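Local coordinates for surface protein SPB1 (Streptococcus agalactiae, PDB 4UZG) that forms the backbone subunit of the group B streptococcus pilus 2b, a surface fibre probably assembled by sortases, at residues V27-V35 and D113-N121; S48-V59 and T124-A135. All blocks are in the same frame, centred on the assembly; numbering follows the deposited sequence.

Contact 1: residues V27-V35 and D113-N121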
loop_
_atom_site.group_PDB
_atom_site.type_symbol
_atom_site.label_atom_id
_atom_site.label_comp_id
_atom_site.label_asym_id
_atom_site.label_seq_id
_atom_site.Cartn_x
_atom_site.Cartn_y
_atom_site.Cartn_z
ATOM N N VAL A 27 3.616 -29.907 -7.388
ATOM C CA VAL A 27 3.979 -31.315 -7.511
ATOM C C VAL A 27 4.464 -31.603 -8.932
ATOM O O VAL A 27 4.493 -30.734 -9.803
ATOM C CB VAL A 27 2.803 -32.253 -7.136
ATOM C CG1 VAL A 27 2.436 -32.093 -5.668
ATOM C CG2 VAL A 27 1.609 -32.005 -8.041
ATOM N N ASN A 28 4.852 -32.849 -9.176
ATOM C CA ASN A 28 5.535 -33.216 -10.400
ATOM C C ASN A 28 4.620 -33.630 -11.558
ATOM O O ASN A 28 5.082 -33.692 -12.687
ATOM C CB ASN A 28 6.553 -34.291 -10.076
ATOM C CG ASN A 28 7.731 -33.744 -9.271
ATOM O OD1 ASN A 28 7.959 -32.538 -9.241
ATOM N ND2 ASN A 28 8.495 -34.625 -8.645
ATOM N N TYR A 29 3.335 -33.862 -11.283
ATOM C CA TYR A 29 2.340 -34.177 -12.325
ATOM C C TYR A 29 1.088 -33.306 -12.203
ATOM O O TYR A 29 0.669 -32.946 -11.110
ATOM C CB TYR A 29 1.939 -35.660 -12.286
ATOM C CG TYR A 29 3.093 -36.537 -12.660
ATOM C CD1 TYR A 29 3.357 -36.846 -13.991
ATOM C CD2 TYR A 29 3.957 -37.016 -11.698
ATOM C CE1 TYR A 29 4.442 -37.637 -14.343
ATOM C CE2 TYR A 29 5.042 -37.800 -12.038
ATOM C CZ TYR A 29 5.284 -38.096 -13.360
ATOM O OH TYR A 29 6.366 -38.880 -13.680
ATOM N N HIS A 30 0.499 -32.984 -13.354
ATOM C CA HIS A 30 -0.739 -32.209 -13.433
ATOM C C HIS A 30 -1.628 -32.912 -14.442
ATOM O O HIS A 30 -1.336 -32.902 -15.640
ATOM C CB HIS A 30 -0.424 -30.775 -13.876
ATOM C CG HIS A 30 -1.634 -29.921 -14.094
ATOM N ND1 HIS A 30 -1.922 -29.338 -15.309
ATOM C CD2 HIS A 30 -2.622 -29.539 -13.250
ATOM C CE1 HIS A 30 -3.040 -28.641 -15.207
ATOM N NE2 HIS A 30 -3.485 -28.747 -13.968
ATOM N N GLY A 31 -2.697 -33.543 -13.962
ATOM C CA GLY A 31 -3.446 -34.448 -14.798
ATOM C C GLY A 31 -2.499 -35.624 -14.927
ATOM O O GLY A 31 -1.903 -36.065 -13.932
ATOM N N THR A 32 -2.326 -36.096 -16.154
ATOM C CA THR A 32 -1.389 -37.171 -16.454
ATOM C C THR A 32 -0.110 -36.600 -17.082
ATOM O O THR A 32 0.756 -37.352 -17.535
ATOM C CB THR A 32 -2.027 -38.176 -17.422
ATOM O OG1 THR A 32 -2.433 -37.485 -18.606
ATOM C CG2 THR A 32 -3.251 -38.825 -16.789
ATOM N N GLU A 33 0.015 -35.273 -17.091
ATOM C CA GLU A 33 1.147 -34.620 -17.736
ATOM C C GLU A 33 2.267 -34.331 -16.748
ATOM O O GLU A 33 2.040 -33.831 -15.649
ATOM C CB GLU A 33 0.717 -33.309 -18.379
ATOM C CG GLU A 33 -0.107 -33.486 -19.638
ATOM C CD GLU A 33 -0.446 -32.155 -20.281
ATOM O OE1 GLU A 33 -0.053 -31.112 -19.706
ATOM O OE2 GLU A 33 -1.095 -32.153 -21.352
ATOM N N LYS A 34 3.479 -34.639 -17.165
ATOM C CA LYS A 34 4.659 -34.259 -16.420
ATOM C C LYS A 34 4.719 -32.733 -16.315
ATOM O O LYS A 34 4.531 -32.033 -17.324
ATOM C CB LYS A 34 5.873 -34.772 -17.184
ATOM C CG LYS A 34 7.184 -34.283 -16.704
ATOM C CD LYS A 34 8.314 -34.959 -17.430
ATOM C CE LYS A 34 9.650 -34.506 -16.909
ATOM N NZ LYS A 34 10.793 -35.142 -17.614
ATOM N N VAL A 35 4.980 -32.221 -15.108
ATOM C CA VAL A 35 5.190 -30.792 -14.923
ATOM C C VAL A 35 6.664 -30.476 -15.113
ATOM O O VAL A 35 7.528 -30.955 -14.368
ATOM C CB VAL A 35 4.733 -30.320 -13.538
ATOM C CG1 VAL A 35 5.032 -28.830 -13.374
ATOM C CG2 VAL A 35 3.243 -30.593 -13.359
ATOM N N ASP A 113 12.275 -40.251 -13.184
ATOM C CA ASP A 113 12.319 -39.187 -14.179
ATOM C C ASP A 113 13.370 -38.146 -13.764
ATOM O O ASP A 113 14.196 -38.432 -12.892
ATOM C CB ASP A 113 10.925 -38.585 -14.315
ATOM C CG ASP A 113 10.611 -38.126 -15.726
ATOM O OD1 ASP A 113 11.507 -37.603 -16.423
ATOM O OD2 ASP A 113 9.441 -38.266 -16.126
ATOM N N ASP A 114 13.364 -36.971 -14.388
ATOM C CA ASP A 114 14.429 -35.991 -14.176
ATOM C C ASP A 114 13.945 -34.720 -13.481
ATOM O O ASP A 114 14.476 -33.637 -13.710
ATOM C CB ASP A 114 15.143 -35.679 -15.500
ATOM C CG ASP A 114 14.210 -35.184 -16.582
ATOM O OD1 ASP A 114 13.090 -34.737 -16.264
ATOM O OD2 ASP A 114 14.628 -35.226 -17.761
ATOM N N PHE A 115 12.951 -34.891 -12.623
ATOM C CA PHE A 115 12.467 -33.809 -11.773
ATOM C C PHE A 115 13.541 -33.291 -10.831
ATOM O O PHE A 115 14.352 -34.067 -10.302
ATOM C CB PHE A 115 11.290 -34.311 -10.936
ATOM C CG PHE A 115 10.100 -34.713 -11.754
ATOM C CD1 PHE A 115 9.359 -33.751 -12.425
ATOM C CD2 PHE A 115 9.710 -36.043 -11.868
ATOM C CE1 PHE A 115 8.260 -34.098 -13.176
ATOM C CE2 PHE A 115 8.608 -36.393 -12.631
ATOM C CZ PHE A 115 7.887 -35.428 -13.283
ATOM N N PHE A 116 13.514 -31.988 -10.564
ATOM C CA PHE A 116 14.450 -31.375 -9.631
ATOM C C PHE A 116 14.027 -31.490 -8.175
ATOM O O PHE A 116 14.880 -31.501 -7.282
ATOM C CB PHE A 116 14.654 -29.895 -9.942
ATOM C CG PHE A 116 15.104 -29.611 -11.354
ATOM C CD1 PHE A 116 15.962 -30.460 -12.032
ATOM C CD2 PHE A 116 14.656 -28.468 -11.995
ATOM C CE1 PHE A 116 16.355 -30.163 -13.319
ATOM C CE2 PHE A 116 15.043 -28.157 -13.277
ATOM C CZ PHE A 116 15.905 -29.001 -13.954
ATOM N N TYR A 117 12.718 -31.549 -7.936
ATOM C CA TYR A 117 12.145 -31.451 -6.609
ATOM C C TYR A 117 11.267 -32.671 -6.387
ATOM O O TYR A 117 10.849 -33.359 -7.338
ATOM C CB TYR A 117 11.364 -30.137 -6.473
ATOM C CG TYR A 117 12.200 -28.952 -6.934
ATOM C CD1 TYR A 117 13.368 -28.589 -6.269
ATOM C CD2 TYR A 117 11.875 -28.244 -8.089
ATOM C CE1 TYR A 117 14.185 -27.544 -6.729
ATOM C CE2 TYR A 117 12.671 -27.181 -8.547
ATOM C CZ TYR A 117 13.832 -26.856 -7.860
ATOM O OH TYR A 117 14.663 -25.841 -8.283
ATOM N N LYS A 118 11.036 -32.992 -5.132
ATOM C CA LYS A 118 10.223 -34.152 -4.820
ATOM C C LYS A 118 9.147 -33.789 -3.827
ATOM O O LYS A 118 9.239 -32.785 -3.090
ATOM C CB LYS A 118 11.068 -35.328 -4.344
ATOM C CG LYS A 118 11.979 -35.000 -3.206
ATOM C CD LYS A 118 12.833 -36.195 -2.791
ATOM C CE LYS A 118 13.600 -35.895 -1.505
ATOM N NZ LYS A 118 14.352 -37.076 -0.995
ATOM N N GLY A 119 8.097 -34.600 -3.857
ATOM C CA GLY A 119 6.985 -34.459 -2.958
ATOM C C GLY A 119 6.159 -33.232 -3.268
ATOM O O GLY A 119 6.035 -32.799 -4.414
ATOM N N ILE A 120 5.563 -32.718 -2.210
ATOM C CA ILE A 120 4.658 -31.584 -2.295
ATOM C C ILE A 120 5.411 -30.350 -1.835
ATOM O O ILE A 120 5.925 -30.322 -0.733
ATOM C CB ILE A 120 3.438 -31.844 -1.396
ATOM C CG1 ILE A 120 2.811 -33.209 -1.712
ATOM C CG2 ILE A 120 2.446 -30.734 -1.558
ATOM C CD1 ILE A 120 1.939 -33.729 -0.627
ATOM N N ASN A 121 5.486 -29.355 -2.704
ATOM C CA ASN A 121 6.262 -28.163 -2.430
ATOM C C ASN A 121 5.422 -26.903 -2.421
ATOM O O ASN A 121 4.416 -26.799 -3.122
ATOM C CB ASN A 121 7.378 -28.039 -3.463
ATOM C CG ASN A 121 8.414 -29.114 -3.294
ATOM O OD1 ASN A 121 9.223 -29.049 -2.380
ATOM N ND2 ASN A 121 8.383 -30.115 -4.155
HETATM O O HOH W 1 10.517 -31.263 -9.627
HETATM O O HOH W 2 5.637 -34.376 -6.772
HETATM O O HOH W 3 7.609 -31.499 -6.555
#

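Contact 2: residues S48-V59 and T124-A135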
loop_
_atom_site.group_PDB
_atom_site.type_symbol
_atom_site.label_atom_id
_atom_site.label_comp_id
_atom_site.label_asym_id
_atom_site.label_seq_id
_atom_site.Cartn_x
_atom_site.Cartn_y
_atom_site.Cartn_z
ATOM N N SER A 48 1.961 4.557 -11.299
ATOM C CA SER A 48 1.535 5.778 -10.617
ATOM C C SER A 48 0.781 5.476 -9.314
ATOM O O SER A 48 0.452 6.408 -8.576
ATOM C CB SER A 48 0.657 6.616 -11.539
ATOM O OG SER A 48 -0.532 5.922 -11.853
ATOM N N VAL A 49 0.506 4.203 -9.057
ATOM C CA VAL A 49 -0.210 3.727 -7.879
ATOM C C VAL A 49 0.704 2.881 -6.996
ATOM O O VAL A 49 0.904 3.207 -5.818
ATOM C CB VAL A 49 -1.481 2.950 -8.269
ATOM C CG1 VAL A 49 -2.137 2.326 -7.038
ATOM C CG2 VAL A 49 -2.462 3.847 -9.029
ATOM N N VAL A 50 1.228 1.758 -7.512
ATOM C CA VAL A 50 2.299 1.043 -6.823
ATOM C C VAL A 50 3.370 0.741 -7.858
ATOM O O VAL A 50 3.102 0.064 -8.863
ATOM C CB VAL A 50 1.881 -0.264 -6.137
ATOM C CG1 VAL A 50 3.079 -0.844 -5.377
ATOM C CG2 VAL A 50 0.704 -0.074 -5.194
ATOM N N ASP A 51 4.569 1.256 -7.637
ATOM C CA ASP A 51 5.691 1.102 -8.556
ATOM C C ASP A 51 6.508 -0.109 -8.116
ATOM O O ASP A 51 7.110 -0.108 -7.039
ATOM C CB ASP A 51 6.512 2.399 -8.510
ATOM C CG ASP A 51 7.646 2.446 -9.490
ATOM O OD1 ASP A 51 8.080 1.380 -9.937
ATOM O OD2 ASP A 51 8.119 3.574 -9.789
ATOM N N LEU A 52 6.469 -1.154 -8.925
ATOM C CA LEU A 52 7.238 -2.367 -8.662
ATOM C C LEU A 52 8.710 -2.042 -8.464
ATOM O O LEU A 52 9.296 -1.321 -9.285
ATOM C CB LEU A 52 7.111 -3.302 -9.872
ATOM C CG LEU A 52 7.896 -4.614 -9.839
ATOM C CD1 LEU A 52 7.427 -5.528 -8.724
ATOM C CD2 LEU A 52 7.799 -5.306 -11.205
ATOM N N ASN A 53 9.340 -2.610 -7.439
ATOM C CA ASN A 53 10.798 -2.587 -7.346
ATOM C C ASN A 53 11.375 -3.760 -8.128
ATOM O O ASN A 53 11.429 -4.883 -7.644
ATOM C CB ASN A 53 11.276 -2.643 -5.892
ATOM C CG ASN A 53 11.094 -1.329 -5.144
ATOM O OD1 ASN A 53 11.316 -0.251 -5.691
ATOM N ND2 ASN A 53 10.762 -1.437 -3.881
ATOM N N GLU A 54 11.777 -3.495 -9.353
ATOM C CA GLU A 54 12.371 -4.539 -10.150
ATOM C C GLU A 54 13.589 -5.081 -9.426
ATOM O O GLU A 54 14.274 -4.376 -8.663
ATOM C CB GLU A 54 12.728 -4.051 -11.564
ATOM C CG GLU A 54 11.544 -3.861 -12.494
ATOM C CD GLU A 54 10.711 -2.626 -12.251
ATOM O OE1 GLU A 54 11.153 -1.710 -11.508
ATOM O OE2 GLU A 54 9.620 -2.584 -12.853
ATOM N N GLY A 55 13.810 -6.374 -9.615
ATOM C CA GLY A 55 14.942 -7.032 -9.008
ATOM C C GLY A 55 14.827 -7.303 -7.517
ATOM O O GLY A 55 15.813 -7.695 -6.893
ATOM N N SER A 56 13.643 -7.140 -6.921
ATOM C CA SER A 56 13.499 -7.263 -5.466
ATOM C C SER A 56 13.088 -8.671 -5.011
ATOM O O SER A 56 12.815 -8.870 -3.837
ATOM C CB SER A 56 12.503 -6.232 -4.953
ATOM O OG SER A 56 11.197 -6.476 -5.457
ATOM N N TYR A 57 13.052 -9.630 -5.924
ATOM C CA TYR A 57 12.468 -10.950 -5.620
ATOM C C TYR A 57 13.332 -11.809 -4.726
ATOM O O TYR A 57 14.564 -11.821 -4.830
ATOM C CB TYR A 57 12.219 -11.772 -6.919
ATOM C CG TYR A 57 11.640 -10.917 -7.988
ATOM C CD1 TYR A 57 10.296 -10.587 -7.982
ATOM C CD2 TYR A 57 12.460 -10.336 -8.932
ATOM C CE1 TYR A 57 9.764 -9.688 -8.886
ATOM C CE2 TYR A 57 11.936 -9.439 -9.865
ATOM C CZ TYR A 57 10.596 -9.097 -9.812
ATOM O OH TYR A 57 10.056 -8.202 -10.690
ATOM N N GLU A 58 12.653 -12.569 -3.881
ATOM C CA GLU A 58 13.235 -13.740 -3.244
ATOM C C GLU A 58 12.298 -14.891 -3.607
ATOM O O GLU A 58 11.099 -14.831 -3.315
ATOM C CB GLU A 58 13.358 -13.570 -1.737
ATOM C CG GLU A 58 14.011 -14.749 -1.061
ATOM C CD GLU A 58 15.418 -14.459 -0.598
ATOM O OE1 GLU A 58 16.084 -13.608 -1.226
ATOM O OE2 GLU A 58 15.862 -15.071 0.394
ATOM N N VAL A 59 12.857 -15.920 -4.235
ATOM C CA VAL A 59 12.074 -17.029 -4.755
ATOM C C VAL A 59 12.550 -18.300 -4.050
ATOM O O VAL A 59 13.730 -18.635 -4.124
ATOM C CB VAL A 59 12.233 -17.179 -6.281
ATOM C CG1 VAL A 59 11.307 -18.259 -6.792
ATOM C CG2 VAL A 59 11.976 -15.841 -6.985
ATOM N N THR A 124 7.202 -19.831 -2.982
ATOM C CA THR A 124 6.975 -18.507 -2.415
ATOM C C THR A 124 7.796 -17.499 -3.216
ATOM O O THR A 124 8.983 -17.699 -3.450
ATOM C CB THR A 124 7.357 -18.427 -0.911
ATOM O OG1 THR A 124 6.735 -19.508 -0.219
ATOM C CG2 THR A 124 6.919 -17.129 -0.294
ATOM N N VAL A 125 7.154 -16.398 -3.598
ATOM C CA VAL A 125 7.845 -15.260 -4.183
ATOM C C VAL A 125 7.542 -14.051 -3.314
ATOM O O VAL A 125 6.382 -13.671 -3.163
ATOM C CB VAL A 125 7.396 -14.987 -5.637
ATOM C CG1 VAL A 125 8.077 -13.731 -6.200
ATOM C CG2 VAL A 125 7.655 -16.186 -6.538
ATOM N N THR A 126 8.575 -13.438 -2.761
ATOM C CA THR A 126 8.411 -12.162 -2.103
ATOM C C THR A 126 9.051 -11.092 -2.971
ATOM O O THR A 126 10.040 -11.338 -3.668
ATOM C CB THR A 126 9.031 -12.137 -0.716
ATOM O OG1 THR A 126 10.445 -12.293 -0.801
ATOM C CG2 THR A 126 8.449 -13.197 0.169
ATOM N N TYR A 127 8.480 -9.887 -2.947
ATOM C CA TYR A 127 9.028 -8.770 -3.694
ATOM C C TYR A 127 8.455 -7.494 -3.088
ATOM O O TYR A 127 7.567 -7.557 -2.236
ATOM C CB TYR A 127 8.696 -8.882 -5.200
ATOM C CG TYR A 127 7.231 -8.672 -5.543
ATOM C CD1 TYR A 127 6.313 -9.704 -5.492
ATOM C CD2 TYR A 127 6.770 -7.415 -5.890
ATOM C CE1 TYR A 127 4.973 -9.488 -5.785
ATOM C CE2 TYR A 127 5.425 -7.189 -6.188
ATOM C CZ TYR A 127 4.548 -8.236 -6.128
ATOM O OH TYR A 127 3.198 -8.055 -6.415
ATOM N N THR A 128 8.961 -6.347 -3.520
ATOM C CA THR A 128 8.473 -5.092 -2.997
ATOM C C THR A 128 8.050 -4.132 -4.106
ATOM O O THR A 128 8.425 -4.271 -5.279
ATOM C CB THR A 128 9.514 -4.402 -2.093
ATOM O OG1 THR A 128 10.661 -4.119 -2.890
ATOM C CG2 THR A 128 9.892 -5.265 -0.912
ATOM N N GLY A 129 7.251 -3.153 -3.694
ATOM C CA GLY A 129 6.910 -2.008 -4.511
ATOM C C GLY A 129 6.831 -0.782 -3.616
ATOM O O GLY A 129 6.966 -0.883 -2.393
ATOM N N VAL A 130 6.609 0.370 -4.222
ATOM C CA VAL A 130 6.502 1.640 -3.503
ATOM C C VAL A 130 5.159 2.288 -3.819
ATOM O O VAL A 130 4.800 2.461 -4.984
ATOM C CB VAL A 130 7.671 2.585 -3.847
ATOM C CG1 VAL A 130 7.491 3.940 -3.158
ATOM C CG2 VAL A 130 9.009 1.962 -3.459
ATOM N N LEU A 131 4.390 2.612 -2.776
ATOM C CA LEU A 131 3.099 3.249 -2.956
ATOM C C LEU A 131 3.290 4.670 -3.474
ATOM O O LEU A 131 4.128 5.410 -2.936
ATOM C CB LEU A 131 2.335 3.251 -1.625
ATOM C CG LEU A 131 0.879 3.722 -1.665
ATOM C CD1 LEU A 131 0.033 2.793 -2.515
ATOM C CD2 LEU A 131 0.316 3.818 -0.269
ATOM N N LYS A 132 2.504 5.075 -4.467
ATOM C CA LYS A 132 2.647 6.380 -5.082
ATOM C C LYS A 132 1.339 7.159 -5.016
ATOM O O LYS A 132 0.322 6.664 -4.534
ATOM C CB LYS A 132 3.114 6.218 -6.543
ATOM C CG LYS A 132 4.434 5.496 -6.716
ATOM C CD LYS A 132 5.628 6.291 -6.195
ATOM C CE LYS A 132 6.935 5.541 -6.449
ATOM N NZ LYS A 132 8.130 6.288 -6.021
ATOM N N SER A 133 1.355 8.398 -5.506
ATOM C CA SER A 133 0.266 9.325 -5.249
ATOM C C SER A 133 -1.063 8.986 -5.904
ATOM O O SER A 133 -2.093 9.529 -5.510
ATOM C CB SER A 133 0.667 10.732 -5.666
ATOM O OG SER A 133 0.710 10.801 -7.068
ATOM N N GLY A 134 -1.056 8.127 -6.929
ATOM C CA GLY A 134 -2.284 7.765 -7.596
ATOM C C GLY A 134 -3.173 6.796 -6.845
ATOM O O GLY A 134 -4.298 6.558 -7.245
ATOM N N ALA A 135 -2.666 6.208 -5.768
ATOM C CA ALA A 135 -3.464 5.271 -5.002
ATOM C C ALA A 135 -4.720 5.953 -4.474
ATOM O O ALA A 135 -4.701 7.123 -4.077
ATOM C CB ALA A 135 -2.656 4.747 -3.851
HETATM O O HOH W 4 2.257 8.893 -9.063
HETATM O O HOH W 5 9.426 5.686 -8.634
HETATM O O HOH W 6 11.817 -9.988 -1.444
#

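Contact 1: residues V27-V35 and D113-N121
Asn28 lies flat over one face of the Phe115 ring, its amide plane only 1° from that of the ring. With CG anti to the carbonyl carbon (chi1 -71°), the side chain runs back across the aromatic face. CB sits 3.5 Å above the plane, over the ring centre, in a CH-pi contact; CG comes next, 3.5 Å from Phe115 CD1. At the tip ND2 gives a nearly straight hydrogen bond, in its own amide plane, to Tyr117 O at 3.0 Å, while OD1 lies at hydrogen-bonding distance from two waters; the one that also accepts from Tyr117 N has more acceptors around it than protons to give, and the other also binds Gly119 O. Residues 29-34 form a tight beta hairpin, closed by a type II' turn from His30 to Glu33 with backbone bonds both ways between those two residues. From this hairpin Tyr29 turns a ring face to the edge of Phe115, an offset edge-to-face pair with planes at 72°. Lys34 passes Phe115 with CG 3.7 Å from CZ, and its extended chain carries NZ to a salt-bridge network: 2.7 Å to Asp114 OD1, on the syn side, and 2.8 Å to Asp113 OD1, from above the carboxylate plane. Thr100 O and Thr102 O also accept from NZ. Val35 O, by contrast, is buried against the edge of Phe115, 3.4 Å from CE1, with no hydrogen-bond partner in the model.

Contact 2: residues S48-V59 and T124-A135
Val49, Lys132 and Thr128 are among the residues most covered where strands 50-62 and 121-131 run antiparallel as neighbours in the large mixed sheet. The pairs Asp51 with Val130 and Glu58 with Thr126 are hydrogen-bonded ones; between them strand 50-62 is broken by a loop with a type II turn from Asn53 to Ser56. Beyond the regular pairing, Val49 O still accepts from Lys132 N at 2.8 Å. The two methyls of Val49 meet different parts of the type I turn from Lys132 to Ala135: CG1 packs on Ala135, 3.8 Å from its CA, and CG2 lies 3.7 Å from Gly134 O. The bend at chi2 (-68°) takes the Lys132 chain obliquely across Asp51, CE lying 3.8 Å from Asp51 CB. The charged ends do not meet directly; a water receives a proton from Lys132 NZ and gives one to Asp51 OD2. On the face opposite to that of Asp51, Leu52 CD1 touches the Tyr127 ring, 3.5 Å from CD2, and Phe91 of strand 90-96 meets both side chains.

Thr128 spans the break in the partner strand. Its O accepts from Asn53 N, and OG1 from Asn53 ND2 at 2.9 Å, with OG1 in the amide plane of Asn53. Ser56 OG stands in for a backbone acceptor: Thr128 N donates to it at 3.0 Å with an N-H...O angle of 174°, and the same hydroxyl donates to Asn53 O at 2.7 Å.

How the contacts relate
From the N terminus, strand 16-26 runs into the hairpin of contact 1, and the chain passes through strand 37-43 before the first segment of contact 2. The return comes in the same order: 113-121 closes the loop opened at 27-35, then 124-135 closes the one opened at 48-59, so the two closures cross. Both returning segments belong to one continuous run: loop, strand 121-131 and the turn after it. Contact 1 joins the hairpin to the loop leading into this strand, after the unmodelled 104-112, at the surface, whereas contact 2 sets the strand beside 50-62 in the sheet. Their centres are 30 Å apart. Within 124-135, just after the strand, Ser133 N donates to Asn205 OD1, in the prealbumin-like region.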